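Local coordinates for fibronectin-binding protein BBK32 (Borrelia burgdorferi, PDB 6N1L) that binds fibronectin and, through its complement inhibitory domain, binds C1r and probably helps the Lyme disease spirochete evade the classical pathway of complement, at residues D21-T26 against N78-S83. Sequence-based numbering, arbitrary orientation.
Sequences DSAIQT and NYIQVS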
loop_
_atom_site.group_PDB
_atom_site.type_symbol
_atom_site.label_atom_id
_atom_site.label_comp_id
_atom_site.label_asym_id
_atom_site.label_seq_id
_atom_site.Cartn_x
_atom_site.Cartn_y
_atom_site.Cartn_z
ATOM N N ASP A 21 3.339 -4.020 -10.612
ATOM C CA ASP A 21 1.889 -4.011 -10.802
ATOM C C ASP A 21 1.174 -4.577 -9.588
ATOM O O ASP A 21 0.153 -4.033 -9.146
ATOM C CB ASP A 21 1.507 -4.815 -12.046
ATOM C CG ASP A 21 1.464 -3.972 -13.310
ATOM O OD1 ASP A 21 1.673 -2.737 -13.229
ATOM O OD2 ASP A 21 1.228 -4.554 -14.395
ATOM N N SER A 22 1.688 -5.681 -9.037
ATOM C CA SER A 22 1.092 -6.257 -7.839
ATOM C C SER A 22 1.208 -5.311 -6.654
ATOM O O SER A 22 0.313 -5.262 -5.807
ATOM C CB SER A 22 1.749 -7.592 -7.510
ATOM O OG SER A 22 1.647 -8.491 -8.602
ATOM N N ALA A 23 2.311 -4.571 -6.557
ATOM C CA ALA A 23 2.447 -3.619 -5.458
ATOM C C ALA A 23 1.437 -2.492 -5.599
ATOM O O ALA A 23 0.851 -2.043 -4.598
ATOM C CB ALA A 23 3.875 -3.061 -5.415
ATOM N N ILE A 24 1.204 -2.042 -6.833
ATOM C CA ILE A 24 0.226 -0.992 -7.090
ATOM C C ILE A 24 -1.156 -1.462 -6.663
ATOM O O ILE A 24 -1.893 -0.745 -5.971
ATOM C CB ILE A 24 0.249 -0.586 -8.573
ATOM C CG1 ILE A 24 1.550 0.150 -8.907
ATOM C CG2 ILE A 24 -0.954 0.300 -8.918
ATOM C CD1 ILE A 24 1.684 0.507 -10.387
ATOM N N GLN A 25 -1.512 -2.684 -7.065
ATOM C CA GLN A 25 -2.789 -3.273 -6.662
ATOM C C GLN A 25 -2.923 -3.355 -5.146
ATOM O O GLN A 25 -4.015 -3.141 -4.601
ATOM C CB GLN A 25 -2.935 -4.673 -7.273
ATOM C CG GLN A 25 -2.969 -4.711 -8.791
ATOM C CD GLN A 25 -4.229 -4.100 -9.376
ATOM O OE1 GLN A 25 -4.384 -2.875 -9.423
ATOM N NE2 GLN A 25 -5.145 -4.956 -9.823
ATOM N N THR A 26 -1.839 -3.723 -4.453
ATOM C CA THR A 26 -1.878 -3.842 -3.003
ATOM C C THR A 26 -2.119 -2.488 -2.346
ATOM O O THR A 26 -2.886 -2.392 -1.383
ATOM C CB THR A 26 -0.589 -4.473 -2.486
ATOM O OG1 THR A 26 -0.363 -5.722 -3.170
ATOM C CG2 THR A 26 -0.651 -4.712 -0.993
ATOM N N ASN A 78 7.024 -7.143 0.312
ATOM C CA ASN A 78 7.575 -8.300 -0.389
ATOM C C ASN A 78 7.583 -8.093 -1.899
ATOM O O ASN A 78 8.570 -8.426 -2.566
ATOM C CB ASN A 78 6.795 -9.563 -0.018
ATOM C CG ASN A 78 7.075 -10.023 1.399
ATOM O OD1 ASN A 78 8.040 -9.588 2.023
ATOM N ND2 ASN A 78 6.234 -10.931 1.912
ATOM N N TYR A 79 6.499 -7.544 -2.462
ATOM C CA TYR A 79 6.478 -7.290 -3.898
ATOM C C TYR A 79 7.594 -6.325 -4.294
ATOM O O TYR A 79 8.266 -6.527 -5.316
ATOM C CB TYR A 79 5.119 -6.737 -4.328
ATOM C CG TYR A 79 4.036 -7.786 -4.527
ATOM C CD1 TYR A 79 4.296 -8.961 -5.232
ATOM C CD2 TYR A 79 2.756 -7.602 -4.012
ATOM C CE1 TYR A 79 3.306 -9.921 -5.418
ATOM C CE2 TYR A 79 1.766 -8.551 -4.189
ATOM C CZ TYR A 79 2.043 -9.707 -4.894
ATOM O OH TYR A 79 1.054 -10.646 -5.069
ATOM N N ILE A 80 7.815 -5.276 -3.499
ATOM C CA ILE A 80 8.863 -4.310 -3.838
ATOM C C ILE A 80 10.248 -4.917 -3.627
ATOM O O ILE A 80 11.184 -4.639 -4.388
ATOM C CB ILE A 80 8.684 -3.009 -3.027
ATOM C CG1 ILE A 80 7.377 -2.320 -3.429
ATOM C CG2 ILE A 80 9.872 -2.048 -3.228
ATOM C CD1 ILE A 80 7.259 -2.070 -4.907
ATOM N N GLN A 81 10.406 -5.756 -2.599
ATOM C CA GLN A 81 11.720 -6.339 -2.343
ATOM C C GLN A 81 12.122 -7.293 -3.457
ATOM O O GLN A 81 13.298 -7.325 -3.854
ATOM C CB GLN A 81 11.742 -7.039 -0.985
ATOM C CG GLN A 81 11.703 -6.067 0.176
ATOM C CD GLN A 81 11.865 -6.745 1.518
ATOM O OE1 GLN A 81 11.364 -7.846 1.729
ATOM N NE2 GLN A 81 12.561 -6.081 2.437
ATOM N N VAL A 82 11.157 -8.045 -4.003
ATOM C CA VAL A 82 11.422 -8.861 -5.189
ATOM C C VAL A 82 11.752 -7.972 -6.385
ATOM O O VAL A 82 12.640 -8.295 -7.194
ATOM C CB VAL A 82 10.222 -9.775 -5.492
ATOM C CG1 VAL A 82 10.407 -10.496 -6.839
ATOM C CG2 VAL A 82 10.019 -10.770 -4.367
ATOM N N SER A 83 11.031 -6.856 -6.529
ATOM C CA SER A 83 11.306 -5.922 -7.617
ATOM C C SER A 83 12.740 -5.422 -7.545
ATOM O O SER A 83 13.441 -5.376 -8.566
ATOM C CB SER A 83 10.341 -4.737 -7.558
ATOM O OG SER A 83 9.061 -5.113 -8.047
#
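Ser22 sets its CB squarely over one face of the Tyr79 ring, a CH-pi contact in which CB lies 3.3 Å from the ring centroid and 9° off the normal. Tyrosine offers a broad flat face for this, and serine carries nothing beyond CB but a hydroxyl, which is hydrogen-bonded to Tyr18 O, one turn earlier in the helix. Tyr79 keeps CG anti to its carbonyl carbon (chi1 -81°), which swings the ring across the flank of helix 9-44. At the ring's edge, near its plane, Thr26 OG1 stands 3.7 Å from Tyr79 CE2.

The apolar part of the contact centres on Ala23, whose CB is 3.6 Å from Ile80 CD1, at the end of isoleucine's longer branch, and 4.0 Å from Tyr79 CB. Alanine's single methyl suits a place where the CA atoms of Ala23 and Tyr79 are 5.7 Å apart.

No hydrogen bond crosses the interface. Threonine satisfies its buried hydroxyl within its own helix: Thr26 OG1 donates to Ser22 O at 2.8 Å, and the N-H of Thr26 reaches that oxygen from the opposite face of the carbonyl plane.

Segments 21-26 and 78-83, on helices 9-44 and 66-87, run nearly antiparallel (160°) within the helical bundle. Leu140 of helix 122-147 touches both Ala23 and Ile80, while Ile109 of helix 93-117 meets Ile80.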